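Local coordinates for protein UL37 (Suid herpesvirus 1, PDB 5J2Z) that is an inner tegument protein that guides the retrograde axonal transport of alpha-herpesviruses and so promotes neuroinvasion, at residues L75-L80 with M174-D179; M123-S128 with Q165-T170; T159-V164 with R434-H439. The protein carries 5 engineered substitutions. All coordinates share one frame; numbering follows the deposited sequence.

The chain is the N-terminal half of UL37 and is built of helices and loops, with no strands. Contact 1 begins in the last turn of helix 63-78, and 174-179, at the start of helix 175-188, returns to it and closes a loop of about a hundred residues. Nested within that loop, contact 2 brings 165-170, in the long connection after helix 144-149, back onto helix 120-137. Contact 3 starts from 159-164 in the same connection, but its partner, 434-439, comes much later, so it crosses both others. Contacts 1 and 2 touch through L77 and V127, and contacts 2 and 3 meet at A169 and H439. Together they tie the connection to helices 63-78, 120-137, 175-188 and 438-457.

Contact 1: residues L75-L80 with M174-D179; sequences LALWRL and MDFVQD. With CA (calcium ion), chain G.
The carbonyl oxygen of W78 is approached by two consecutive residues of the other segment. The backbone N of D175 donates to W78 O over 3.1 Å in a nearly straight bond (165° at the hydrogen), and the CA-H of M174 adds a weaker C-H...O contact to the same oxygen. D175 follows directly on M174, the N-cap of helix 175-188, and its first-turn amide is thus satisfied by an acceptor at the C-terminal end of helix 63-78.

The M174 side chain then runs square across the indole. Its CG sits over the face of the five-membered ring, 4.2 Å from the centroid, a CH-pi contact; SD follows obliquely as a Met-aromatic contact, and CE ends 4.0 Å from W78 CE3. With CG set beside the backbone N (chi1 -58°) and the chain extended beyond it, the thioether also passes L77, whose CB is 3.9 Å from M174 SD. The indole N-H is turned to D173.

F176 packs against L77 and L80. Its ring presents an edge to the carbonyl of L77, with L77 O 3.5 Å from F176 CD1, while L80 CD2 packs 3.9 Å from F176 CB. One turn on, D179 OD2 binds a calcium ion at 2.3 Å, a site that the backbone O of H82 shares.

D175 OD2 lies 3.6 Å from R79 CA, but the guanidinium of R79 stays too distant to pair with it. The buried carboxylate instead makes salt bridges to R36 and R476, and these charges, together with the helix N terminus, would be expected to keep it ionised.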
ATOM      1  N   LEU A  75      12.866 -22.796  -4.933  1.00 28.05           N
ATOM      2  CA  LEU A  75      13.319 -22.219  -6.191  1.00 33.58           C
ATOM      3  C   LEU A  75      12.144 -21.967  -7.126  1.00 37.20           C
ATOM      4  O   LEU A  75      12.129 -20.973  -7.863  1.00 37.31           O
ATOM      5  CB  LEU A  75      14.359 -23.132  -6.849  1.00 32.80           C
ATOM      6  CG  LEU A  75      15.676 -23.289  -6.083  1.00 34.50           C
ATOM      7  CD1 LEU A  75      16.699 -24.110  -6.855  1.00 36.50           C
ATOM      8  CD2 LEU A  75      16.255 -21.938  -5.722  1.00 33.05           C
ATOM      9  N   ALA A  76      11.145 -22.850  -7.103  1.00 36.53           N
ATOM     10  CA  ALA A  76      10.002 -22.697  -7.991  1.00 33.99           C
ATOM     11  C   ALA A  76       9.009 -21.661  -7.462  1.00 35.02           C
ATOM     12  O   ALA A  76       8.321 -20.991  -8.247  1.00 34.49           O
ATOM     13  CB  ALA A  76       9.322 -24.051  -8.193  1.00 26.22           C
ATOM     14  N   LEU A  77       8.914 -21.520  -6.144  1.00 27.72           N
ATOM     15  CA  LEU A  77       8.042 -20.501  -5.577  1.00 23.96           C
ATOM     16  C   LEU A  77       8.623 -19.112  -5.768  1.00 29.69           C
ATOM     17  O   LEU A  77       7.871 -18.135  -5.880  1.00 28.84           O
ATOM     18  CB  LEU A  77       7.825 -20.781  -4.092  1.00 21.85           C
ATOM     19  CG  LEU A  77       6.829 -21.901  -3.814  1.00 28.28           C
ATOM     20  CD1 LEU A  77       6.813 -22.271  -2.335  1.00 33.04           C
ATOM     21  CD2 LEU A  77       5.465 -21.441  -4.293  1.00 26.26           C
ATOM     22  N   TRP A  78       9.954 -19.020  -5.820  1.00 30.24           N
ATOM     23  CA  TRP A  78      10.635 -17.739  -5.768  1.00 23.87           C
ATOM     24  C   TRP A  78      10.177 -16.817  -6.891  1.00 33.02           C
ATOM     25  O   TRP A  78      10.073 -15.600  -6.700  1.00 34.95           O
ATOM     26  CB  TRP A  78      12.140 -17.966  -5.847  1.00 26.06           C
ATOM     27  CG  TRP A  78      12.957 -16.971  -5.086  1.00 33.70           C
ATOM     28  CD1 TRP A  78      12.965 -15.609  -5.246  1.00 31.02           C
ATOM     29  CD2 TRP A  78      13.903 -17.260  -4.051  1.00 40.29           C
ATOM     30  NE1 TRP A  78      13.853 -15.036  -4.368  1.00 34.44           N
ATOM     31  CE2 TRP A  78      14.448 -16.025  -3.626  1.00 39.02           C
ATOM     32  CE3 TRP A  78      14.344 -18.444  -3.438  1.00 37.44           C
ATOM     33  CZ2 TRP A  78      15.410 -15.941  -2.614  1.00 37.74           C
ATOM     34  CZ3 TRP A  78      15.299 -18.362  -2.439  1.00 34.60           C
ATOM     35  CH2 TRP A  78      15.825 -17.115  -2.035  1.00 39.93           C
ATOM     36  N   ARG A  79       9.915 -17.376  -8.070  1.00 30.95           N
ATOM     37  CA  ARG A  79       9.559 -16.605  -9.255  1.00 37.51           C
ATOM     38  C   ARG A  79       8.105 -16.818  -9.660  1.00 32.09           C
ATOM     39  O   ARG A  79       7.739 -16.595 -10.820  1.00 31.02           O
ATOM     40  CB  ARG A  79      10.487 -16.961 -10.414  1.00 48.67           C
ATOM     41  CG  ARG A  79      11.717 -16.089 -10.532  1.00 60.81           C
ATOM     42  CD  ARG A  79      12.727 -16.766 -11.437  1.00 70.94           C
ATOM     43  NE  ARG A  79      13.102 -18.070 -10.899  1.00 75.98           N
ATOM     44  CZ  ARG A  79      13.964 -18.896 -11.482  1.00 85.20           C
ATOM     45  NH1 ARG A  79      14.525 -18.549 -12.631  1.00 93.52           N
ATOM     46  NH2 ARG A  79      14.265 -20.065 -10.922  1.00 81.32           N
ATOM     47  N   LEU A  80       7.273 -17.250  -8.728  1.00 24.99           N
ATOM     48  CA  LEU A  80       5.883 -17.527  -9.033  1.00 33.10           C
ATOM     49  C   LEU A  80       5.103 -16.219  -9.121  1.00 31.37           C
ATOM     50  O   LEU A  80       5.197 -15.374  -8.226  1.00 25.47           O
ATOM     51  CB  LEU A  80       5.296 -18.431  -7.951  1.00 31.46           C
ATOM     52  CG  LEU A  80       3.859 -18.873  -8.178  1.00 34.86           C
ATOM     53  CD1 LEU A  80       3.857 -20.326  -8.614  1.00 38.75           C
ATOM     54  CD2 LEU A  80       3.027 -18.661  -6.922  1.00 35.73           C
ATOM     55  N   MET A 174      10.318 -13.473  -2.594  1.00 20.33           N
ATOM     56  CA  MET A 174       9.550 -14.160  -3.624  1.00 20.18           C
ATOM     57  C   MET A 174       8.504 -13.217  -4.220  1.00 29.09           C
ATOM     58  O   MET A 174       7.903 -12.395  -3.518  1.00 26.24           O
ATOM     59  CB  MET A 174       8.905 -15.419  -3.045  1.00 26.74           C
ATOM     60  CG  MET A 174       9.959 -16.374  -2.468  1.00 26.01           C
ATOM     61  SD  MET A 174       9.385 -17.980  -1.883  1.00 32.69           S
ATOM     62  CE  MET A 174      10.935 -18.682  -1.340  1.00 20.51           C
ATOM     63  N   ASP A 175       8.309 -13.325  -5.537  1.00 29.39           N
ATOM     64  CA  ASP A 175       7.432 -12.393  -6.241  1.00 25.45           C
ATOM     65  C   ASP A 175       5.998 -12.450  -5.710  1.00 27.90           C
ATOM     66  O   ASP A 175       5.379 -11.406  -5.474  1.00 29.48           O
ATOM     67  CB  ASP A 175       7.463 -12.672  -7.746  1.00 30.81           C
ATOM     68  CG  ASP A 175       8.873 -12.544  -8.360  1.00 40.38           C
ATOM     69  OD1 ASP A 175       9.775 -11.981  -7.708  1.00 37.48           O
ATOM     70  OD2 ASP A 175       9.081 -13.008  -9.513  1.00 49.90           O
ATOM     71  N   PHE A 176       5.448 -13.659  -5.503  1.00 29.80           N
ATOM     72  CA  PHE A 176       4.055 -13.737  -5.069  1.00 28.13           C
ATOM     73  C   PHE A 176       3.870 -13.138  -3.680  1.00 29.13           C
ATOM     74  O   PHE A 176       2.771 -12.681  -3.351  1.00 28.52           O
ATOM     75  CB  PHE A 176       3.534 -15.188  -5.124  1.00 22.02           C
ATOM     76  CG  PHE A 176       4.015 -16.069  -3.992  1.00 21.64           C
ATOM     77  CD1 PHE A 176       5.230 -16.740  -4.084  1.00 20.17           C
ATOM     78  CD2 PHE A 176       3.247 -16.237  -2.851  1.00 21.60           C
ATOM     79  CE1 PHE A 176       5.692 -17.540  -3.047  1.00 23.19           C
ATOM     80  CE2 PHE A 176       3.701 -17.036  -1.806  1.00 23.03           C
ATOM     81  CZ  PHE A 176       4.930 -17.693  -1.905  1.00 19.91           C
ATOM     82  N   VAL A 177       4.921 -13.113  -2.857  1.00 22.08           N
ATOM     83  CA  VAL A 177       4.816 -12.469  -1.549  1.00 28.09           C
ATOM     84  C   VAL A 177       4.780 -10.957  -1.708  1.00 28.35           C
ATOM     85  O   VAL A 177       3.944 -10.266  -1.111  1.00 30.00           O
ATOM     86  CB  VAL A 177       5.977 -12.901  -0.635  1.00 26.33           C
ATOM     87  CG1 VAL A 177       5.983 -12.048   0.603  1.00 20.18           C
ATOM     88  CG2 VAL A 177       5.816 -14.331  -0.255  1.00 27.04           C
ATOM     89  N   GLN A 178       5.699 -10.424  -2.511  1.00 23.06           N
ATOM     90  CA  GLN A 178       5.763  -8.986  -2.722  1.00 23.25           C
ATOM     91  C   GLN A 178       4.489  -8.467  -3.388  1.00 27.75           C
ATOM     92  O   GLN A 178       3.985  -7.385  -3.046  1.00 28.67           O
ATOM     93  CB  GLN A 178       7.011  -8.664  -3.546  1.00 23.49           C
ATOM     94  CG  GLN A 178       8.299  -8.825  -2.735  1.00 20.31           C
ATOM     95  CD  GLN A 178       8.364  -7.836  -1.580  1.00 26.23           C
ATOM     96  OE1 GLN A 178       8.114  -6.642  -1.750  1.00 22.91           O
ATOM     97  NE2 GLN A 178       8.683  -8.329  -0.399  1.00 30.52           N
ATOM     98  N   ASP A 179       3.938  -9.234  -4.328  1.00 23.84           N
ATOM     99  CA  ASP A 179       2.692  -8.821  -4.957  1.00 24.93           C
ATOM    100  C   ASP A 179       1.536  -8.840  -3.963  1.00 22.71           C
ATOM    101  O   ASP A 179       0.603  -8.044  -4.090  1.00 30.57           O
ATOM    102  CB  ASP A 179       2.405  -9.728  -6.158  1.00 30.09           C
ATOM    103  CG  ASP A 179       1.478  -9.087  -7.175  1.00 37.88           C
ATOM    104  OD1 ASP A 179       1.525  -7.849  -7.371  1.00 39.41           O
ATOM    105  OD2 ASP A 179       0.709  -9.841  -7.806  1.00 43.16           O
TER
HETATM  106 CA    CA G 506      -0.274 -10.680  -9.720  1.00 40.67          CA

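Contact 2: residues M123-S128 with Q165-T170; sequences MFRLVS and QPRFAT. With NA (sodium ion), chain M.
L126 reaches R167 through one methyl group, CD2, which lies over a face of the guanidinium, toward its rim. The modelled separation of 3.1 Å between L126 CD2 and R167 NE is very tight and its exact value is doubtful, but the apposition of a methyl and a flat cation is clear. The other branch, CD1, lies 3.9 Å from R167 O and 4.0 Å from T170 OG1.

R167 arrives there by leaving the backbone with CG opposite its own N (chi1 174°) and then bending at chi2 (72°), which swings the otherwise extended chain across the leucine. R125 has its bend further out, at chi3, and the two arginine side chains meet nearly perpendicularly with their guanidinium planes 42° apart. R167 NH2 comes in the plane of the R125 group at its edge, a modelled 3.0 Å from R125 NE; both are N-H donors, so this is no hydrogen bond, and such closeness is doubtful.

F168 CE1 lies 3.6 Å from L126 O, and the F168 ring is edge-to-face with W130. Q165 OE1 binds a sodium ion at 2.6 Å.

Away from the calcium sites, the contact joins helix 120-137 to the connection before helix 175-188. E129 forms a salt bridge with R167 NE, which probably offsets the repulsion between the two surface arginines, while L126 supplies the apolar part.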
ATOM      1  N   MET A 123       8.743 -25.139   2.889  1.00 34.81           N
ATOM      2  CA  MET A 123       7.877 -24.299   2.068  1.00 28.71           C
ATOM      3  C   MET A 123       6.410 -24.570   2.355  1.00 35.40           C
ATOM      4  O   MET A 123       5.609 -23.630   2.443  1.00 37.16           O
ATOM      5  CB  MET A 123       8.169 -24.509   0.584  1.00 25.45           C
ATOM      6  CG  MET A 123       9.516 -23.973   0.138  1.00 29.65           C
ATOM      7  SD  MET A 123       9.702 -22.219   0.457  1.00 34.65           S
ATOM      8  CE  MET A 123      10.269 -22.173   2.156  1.00 28.26           C
ATOM      9  N   PHE A 124       6.031 -25.843   2.487  1.00 24.62           N
ATOM     10  CA  PHE A 124       4.643 -26.153   2.814  1.00 38.25           C
ATOM     11  C   PHE A 124       4.242 -25.547   4.156  1.00 33.46           C
ATOM     12  O   PHE A 124       3.176 -24.938   4.280  1.00 32.53           O
ATOM     13  CB  PHE A 124       4.420 -27.669   2.825  1.00 34.00           C
ATOM     14  CG  PHE A 124       3.046 -28.072   3.294  1.00 39.20           C
ATOM     15  CD1 PHE A 124       2.017 -28.266   2.389  1.00 36.39           C
ATOM     16  CD2 PHE A 124       2.781 -28.245   4.648  1.00 46.23           C
ATOM     17  CE1 PHE A 124       0.754 -28.628   2.821  1.00 35.31           C
ATOM     18  CE2 PHE A 124       1.517 -28.605   5.093  1.00 45.82           C
ATOM     19  CZ  PHE A 124       0.506 -28.797   4.182  1.00 44.76           C
ATOM     20  N   ARG A 125       5.071 -25.735   5.186  1.00 31.80           N
ATOM     21  CA  ARG A 125       4.756 -25.171   6.495  1.00 29.95           C
ATOM     22  C   ARG A 125       4.672 -23.638   6.440  1.00 37.59           C
ATOM     23  O   ARG A 125       3.695 -23.041   6.910  1.00 28.73           O
ATOM     24  CB  ARG A 125       5.799 -25.638   7.512  1.00 35.53           C
ATOM     25  CG  ARG A 125       5.455 -25.365   8.970  1.00 50.84           C
ATOM     26  CD  ARG A 125       6.515 -25.953   9.924  1.00 74.21           C
ATOM     27  NE  ARG A 125       7.820 -25.285   9.819  1.00 87.58           N
ATOM     28  CZ  ARG A 125       8.960 -25.879   9.458  1.00 86.28           C
ATOM     29  NH1 ARG A 125       8.982 -27.179   9.171  1.00 85.43           N
ATOM     30  NH2 ARG A 125      10.084 -25.168   9.395  1.00 78.87           N
ATOM     31  N   LEU A 126       5.678 -22.983   5.847  1.00 35.00           N
ATOM     32  CA  LEU A 126       5.746 -21.525   5.910  1.00 31.21           C
ATOM     33  C   LEU A 126       4.757 -20.852   4.958  1.00 32.53           C
ATOM     34  O   LEU A 126       4.097 -19.881   5.352  1.00 30.95           O
ATOM     35  CB  LEU A 126       7.176 -21.039   5.641  1.00 29.45           C
ATOM     36  CG  LEU A 126       8.233 -21.432   6.693  1.00 28.58           C
ATOM     37  CD1 LEU A 126       9.587 -20.861   6.359  1.00 27.17           C
ATOM     38  CD2 LEU A 126       7.826 -21.029   8.083  1.00 28.70           C
ATOM     39  N   VAL A 127       4.619 -21.339   3.715  1.00 21.45           N
ATOM     40  CA  VAL A 127       3.667 -20.687   2.818  1.00 26.21           C
ATOM     41  C   VAL A 127       2.239 -20.893   3.307  1.00 28.50           C
ATOM     42  O   VAL A 127       1.362 -20.062   3.026  1.00 30.72           O
ATOM     43  CB  VAL A 127       3.796 -21.141   1.345  1.00 25.55           C
ATOM     44  CG1 VAL A 127       2.740 -20.418   0.501  1.00 26.76           C
ATOM     45  CG2 VAL A 127       5.171 -20.811   0.777  1.00 19.81           C
ATOM     46  N   SER A 128       1.994 -21.970   4.054  1.00 23.42           N
ATOM     47  CA  SER A 128       0.691 -22.195   4.680  1.00 30.22           C
ATOM     48  C   SER A 128       0.414 -21.178   5.782  1.00 30.77           C
ATOM     49  O   SER A 128      -0.684 -20.613   5.861  1.00 34.06           O
ATOM     50  CB  SER A 128       0.624 -23.617   5.251  1.00 34.05           C
ATOM     51  OG  SER A 128       0.454 -24.558   4.214  1.00 42.15           O
ATOM     52  N   GLN A 165       6.881 -10.645   9.063  1.00 26.00           N
ATOM     53  CA  GLN A 165       7.508 -11.041  10.327  1.00 27.65           C
ATOM     54  C   GLN A 165       8.679 -12.005  10.080  1.00 34.80           C
ATOM     55  O   GLN A 165       8.765 -12.642   9.022  1.00 33.05           O
ATOM     56  CB  GLN A 165       6.480 -11.689  11.259  1.00 36.30           C
ATOM     57  CG  GLN A 165       5.949 -13.094  10.809  1.00 34.65           C
ATOM     58  CD  GLN A 165       4.916 -13.653  11.789  1.00 37.62           C
ATOM     59  OE1 GLN A 165       5.274 -14.155  12.858  1.00 32.78           O
ATOM     60  NE2 GLN A 165       3.632 -13.543  11.439  1.00 29.30           N
ATOM     61  N   PRO A 166       9.599 -12.114  11.050  1.00 30.74           N
ATOM     62  CA  PRO A 166      10.812 -12.938  10.845  1.00 36.21           C
ATOM     63  C   PRO A 166      10.545 -14.380  10.433  1.00 39.19           C
ATOM     64  O   PRO A 166      11.320 -14.942   9.645  1.00 31.18           O
ATOM     65  CB  PRO A 166      11.515 -12.867  12.212  1.00 37.09           C
ATOM     66  CG  PRO A 166      11.026 -11.583  12.814  1.00 35.71           C
ATOM     67  CD  PRO A 166       9.612 -11.417  12.341  1.00 33.23           C
ATOM     68  N   ARG A 167       9.481 -15.002  10.954  1.00 35.12           N
ATOM     69  CA  ARG A 167       9.115 -16.352  10.525  1.00 33.18           C
ATOM     70  C   ARG A 167       9.095 -16.494   9.001  1.00 36.71           C
ATOM     71  O   ARG A 167       9.441 -17.562   8.470  1.00 27.71           O
ATOM     72  CB  ARG A 167       7.746 -16.715  11.105  1.00 38.99           C
ATOM     73  CG  ARG A 167       7.178 -18.040  10.636  1.00 39.06           C
ATOM     74  CD  ARG A 167       7.940 -19.183  11.247  1.00 39.93           C
ATOM     75  NE  ARG A 167       7.255 -20.452  11.053  1.00 47.13           N
ATOM     76  CZ  ARG A 167       7.747 -21.631  11.428  1.00 48.88           C
ATOM     77  NH1 ARG A 167       8.928 -21.701  12.024  1.00 48.17           N
ATOM     78  NH2 ARG A 167       7.055 -22.739  11.208  1.00 43.65           N
ATOM     79  N   PHE A 168       8.691 -15.439   8.283  1.00 26.21           N
ATOM     80  CA  PHE A 168       8.591 -15.455   6.828  1.00 24.14           C
ATOM     81  C   PHE A 168       9.769 -14.748   6.138  1.00 23.77           C
ATOM     82  O   PHE A 168       9.673 -14.406   4.960  1.00 32.33           O
ATOM     83  CB  PHE A 168       7.269 -14.825   6.396  1.00 22.89           C
ATOM     84  CG  PHE A 168       6.067 -15.394   7.093  1.00 23.70           C
ATOM     85  CD1 PHE A 168       5.866 -16.754   7.153  1.00 24.51           C
ATOM     86  CD2 PHE A 168       5.121 -14.555   7.684  1.00 25.89           C
ATOM     87  CE1 PHE A 168       4.752 -17.277   7.798  1.00 26.12           C
ATOM     88  CE2 PHE A 168       4.002 -15.071   8.336  1.00 25.12           C
ATOM     89  CZ  PHE A 168       3.816 -16.429   8.387  1.00 31.40           C
ATOM     90  N   ALA A 169      10.881 -14.537   6.840  1.00 25.40           N
ATOM     91  CA  ALA A 169      12.037 -13.877   6.234  1.00 36.29           C
ATOM     92  C   ALA A 169      12.447 -14.512   4.909  1.00 33.25           C
ATOM     93  O   ALA A 169      12.780 -13.803   3.954  1.00 34.45           O
ATOM     94  CB  ALA A 169      13.228 -13.889   7.197  1.00 29.42           C
ATOM     95  N   THR A 170      12.482 -15.841   4.840  1.00 32.70           N
ATOM     96  CA  THR A 170      12.954 -16.505   3.628  1.00 32.22           C
ATOM     97  C   THR A 170      11.932 -16.507   2.500  1.00 33.63           C
ATOM     98  O   THR A 170      12.259 -16.965   1.405  1.00 36.10           O
ATOM     99  CB  THR A 170      13.338 -17.950   3.925  1.00 34.03           C
ATOM    100  OG1 THR A 170      12.154 -18.670   4.284  1.00 36.11           O
ATOM    101  CG2 THR A 170      14.365 -18.018   5.055  1.00 26.62           C
TER
HETATM  102 NA    NA M 512       3.590 -15.097  14.617  1.00 59.60          NA

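Contact 3: residues T159-V164 with R434-H439; sequences TARALV and RPPTEH
H439 and V164 meet through the imidazole of one and the backbone carbonyl of the other. Followed from its root, the H439 side chain begins with CB lying 3.3 Å from P436 O. Beyond CB, the torsion chi1 of -71° sets CG beside the backbone N and carries the ring across P436, whose CB stands over one imidazole face, nearer its border than its centre. ND1, on one side, packs against the methyl of A169. On the other side CD2 comes within 3.3 Å of V164 O, while CE1 stays 3.8 Å from V164 O. At the far end NE2 donates to V164 O over 2.7 Å. The bond makes 149° at the hydrogen. Its acceptor lies almost in the ring plane, whereas the donor is tilted 34° from the plane of the carbonyl. Y172 adds an edge-to-face contact to the same ring.

P436 faces the V164 side chain with its pyrrolidine, CG resting 3.8 Å from V164 CB, and the two cross almost squarely. R161, bent at chi2, extends its guanidinium so that NH2 donates to R434 O at 2.7 Å. That oxygen lies in the guanidinium plane, yet the donor sits above the carbonyl plane, away from a lone pair. NH1 passes P436 CD.

The P436 carbonyl accepts from H439 N at 2.9 Å. The chain makes an inverse gamma turn at P436, closed by a weak T437 N to P435 O bond, and leads into helix 438-457, held at R434 by R161 and at H439 by the carbonyl of V164, both in the connection before helix 175-188.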
ATOM      1  N   THR A 159      -0.008  -2.249   8.420  1.00 44.49           N
ATOM      2  CA  THR A 159      -0.557  -2.834   7.204  1.00 42.96           C
ATOM      3  C   THR A 159       0.367  -3.932   6.688  1.00 45.69           C
ATOM      4  O   THR A 159       1.488  -3.655   6.247  1.00 48.64           O
ATOM      5  CB  THR A 159      -0.794  -1.754   6.140  1.00 34.99           C
ATOM      6  OG1 THR A 159      -1.948  -0.977   6.497  1.00 35.78           O
ATOM      7  CG2 THR A 159      -0.997  -2.384   4.739  1.00 19.27           C
ATOM      8  N   ALA A 160      -0.094  -5.185   6.773  1.00 32.12           N
ATOM      9  CA  ALA A 160       0.588  -6.331   6.197  1.00 31.58           C
ATOM     10  C   ALA A 160       1.816  -6.728   6.997  1.00 35.58           C
ATOM     11  O   ALA A 160       2.674  -7.460   6.502  1.00 39.49           O
ATOM     12  CB  ALA A 160       0.973  -6.076   4.735  1.00 28.51           C
ATOM     13  N   ARG A 161       1.910  -6.274   8.243  1.00 33.92           N
ATOM     14  CA  ARG A 161       3.125  -6.513   9.009  1.00 35.66           C
ATOM     15  C   ARG A 161       3.275  -7.976   9.408  1.00 38.97           C
ATOM     16  O   ARG A 161       4.398  -8.489   9.469  1.00 36.88           O
ATOM     17  CB  ARG A 161       3.150  -5.609  10.231  1.00 41.82           C
ATOM     18  CG  ARG A 161       3.799  -4.288   9.938  1.00 38.98           C
ATOM     19  CD  ARG A 161       5.266  -4.502   9.644  1.00 37.45           C
ATOM     20  NE  ARG A 161       5.798  -3.438   8.804  1.00 38.67           N
ATOM     21  CZ  ARG A 161       7.085  -3.306   8.496  1.00 43.79           C
ATOM     22  NH1 ARG A 161       7.983  -4.173   8.965  1.00 36.86           N
ATOM     23  NH2 ARG A 161       7.476  -2.299   7.726  1.00 45.73           N
ATOM     24  N   ALA A 162       2.169  -8.670   9.689  1.00 45.38           N
ATOM     25  CA  ALA A 162       2.290 -10.098   9.975  1.00 44.65           C
ATOM     26  C   ALA A 162       2.792 -10.876   8.763  1.00 36.97           C
ATOM     27  O   ALA A 162       3.234 -12.019   8.916  1.00 37.52           O
ATOM     28  CB  ALA A 162       0.956 -10.675  10.458  1.00 43.52           C
ATOM     29  N   LEU A 163       2.763 -10.274   7.571  1.00 25.27           N
ATOM     30  CA  LEU A 163       3.235 -10.961   6.375  1.00 26.92           C
ATOM     31  C   LEU A 163       4.736 -10.822   6.153  1.00 30.39           C
ATOM     32  O   LEU A 163       5.278 -11.485   5.261  1.00 30.21           O
ATOM     33  CB  LEU A 163       2.468 -10.457   5.155  1.00 23.10           C
ATOM     34  CG  LEU A 163       0.952 -10.600   5.312  1.00 26.07           C
ATOM     35  CD1 LEU A 163       0.274 -10.064   4.108  1.00 24.59           C
ATOM     36  CD2 LEU A 163       0.544 -12.058   5.540  1.00 33.11           C
ATOM     37  N   VAL A 164       5.425 -10.019   6.957  1.00 21.60           N
ATOM     38  CA  VAL A 164       6.853  -9.806   6.769  1.00 26.50           C
ATOM     39  C   VAL A 164       7.560  -9.992   8.105  1.00 27.17           C
ATOM     40  O   VAL A 164       8.712  -9.575   8.267  1.00 28.80           O
ATOM     41  CB  VAL A 164       7.146  -8.416   6.152  1.00 21.73           C
ATOM     42  CG1 VAL A 164       6.461  -8.278   4.815  1.00 20.16           C
ATOM     43  CG2 VAL A 164       6.693  -7.292   7.063  1.00 22.43           C
ATOM     44  N   ARG A 434       9.524   1.551   4.978  1.00 26.90           N
ATOM     45  CA  ARG A 434      10.231   0.867   6.061  1.00 30.06           C
ATOM     46  C   ARG A 434      10.211  -0.641   5.850  1.00 30.52           C
ATOM     47  O   ARG A 434       9.760  -1.387   6.717  1.00 40.26           O
ATOM     48  CB  ARG A 434       9.629   1.263   7.410  1.00 37.69           C
ATOM     49  CG  ARG A 434      10.077   2.666   7.822  1.00 47.55           C
ATOM     50  CD  ARG A 434       9.148   3.381   8.786  1.00 58.58           C
ATOM     51  NE  ARG A 434       9.465   4.814   8.799  1.00 70.06           N
ATOM     52  CZ  ARG A 434       8.723   5.759   9.377  1.00 68.70           C
ATOM     53  NH1 ARG A 434       7.606   5.439  10.017  1.00 68.17           N
ATOM     54  NH2 ARG A 434       9.101   7.030   9.313  1.00 65.19           N
ATOM     55  N   PRO A 435      10.708  -1.125   4.709  1.00 31.13           N
ATOM     56  CA  PRO A 435      10.692  -2.580   4.439  1.00 23.99           C
ATOM     57  C   PRO A 435      11.755  -3.297   5.243  1.00 27.20           C
ATOM     58  O   PRO A 435      12.887  -2.807   5.354  1.00 28.10           O
ATOM     59  CB  PRO A 435      11.018  -2.663   2.945  1.00 23.01           C
ATOM     60  CG  PRO A 435      11.940  -1.532   2.740  1.00 22.65           C
ATOM     61  CD  PRO A 435      11.370  -0.392   3.612  1.00 19.98           C
ATOM     62  N   PRO A 436      11.451  -4.468   5.782  1.00 25.63           N
ATOM     63  CA  PRO A 436      12.490  -5.246   6.473  1.00 23.87           C
ATOM     64  C   PRO A 436      13.484  -5.838   5.486  1.00 31.96           C
ATOM     65  O   PRO A 436      13.465  -7.049   5.232  1.00 37.38           O
ATOM     66  CB  PRO A 436      11.690  -6.331   7.203  1.00 24.12           C
ATOM     67  CG  PRO A 436      10.476  -6.521   6.361  1.00 23.19           C
ATOM     68  CD  PRO A 436      10.153  -5.166   5.750  1.00 23.22           C
ATOM     69  N   THR A 437      14.360  -4.992   4.932  1.00 34.74           N
ATOM     70  CA  THR A 437      15.282  -5.435   3.892  1.00 41.81           C
ATOM     71  C   THR A 437      16.282  -6.476   4.388  1.00 45.67           C
ATOM     72  O   THR A 437      16.832  -7.224   3.570  1.00 51.73           O
ATOM     73  CB  THR A 437      16.039  -4.248   3.297  1.00 49.93           C
ATOM     74  OG1 THR A 437      16.675  -3.495   4.344  1.00 53.84           O
ATOM     75  CG2 THR A 437      15.094  -3.361   2.505  1.00 46.97           C
ATOM     76  N   GLU A 438      16.526  -6.554   5.699  1.00 42.15           N
ATOM     77  CA  GLU A 438      17.342  -7.648   6.220  1.00 39.67           C
ATOM     78  C   GLU A 438      16.835  -9.009   5.757  1.00 34.44           C
ATOM     79  O   GLU A 438      17.613  -9.970   5.698  1.00 34.92           O
ATOM     80  CB  GLU A 438      17.384  -7.605   7.749  1.00 40.90           C
ATOM     81  CG  GLU A 438      16.025  -7.773   8.431  1.00 43.59           C
ATOM     82  CD  GLU A 438      15.330  -6.445   8.719  1.00 53.96           C
ATOM     83  OE1 GLU A 438      15.564  -5.460   7.982  1.00 56.60           O
ATOM     84  OE2 GLU A 438      14.547  -6.395   9.692  1.00 55.21           O
ATOM     85  N   HIS A 439      15.537  -9.123   5.439  1.00 32.54           N
ATOM     86  CA  HIS A 439      15.006 -10.424   5.034  1.00 31.23           C
ATOM     87  C   HIS A 439      15.640 -10.906   3.738  1.00 39.28           C
ATOM     88  O   HIS A 439      15.892 -12.108   3.588  1.00 42.93           O
ATOM     89  CB  HIS A 439      13.483 -10.382   4.886  1.00 29.90           C
ATOM     90  CG  HIS A 439      12.747 -10.279   6.186  1.00 31.11           C
ATOM     91  ND1 HIS A 439      13.379 -10.354   7.412  1.00 33.65           N
ATOM     92  CD2 HIS A 439      11.432 -10.094   6.450  1.00 29.13           C
ATOM     93  CE1 HIS A 439      12.482 -10.227   8.372  1.00 35.92           C
ATOM     94  NE2 HIS A 439      11.293 -10.063   7.815  1.00 34.09           N
TER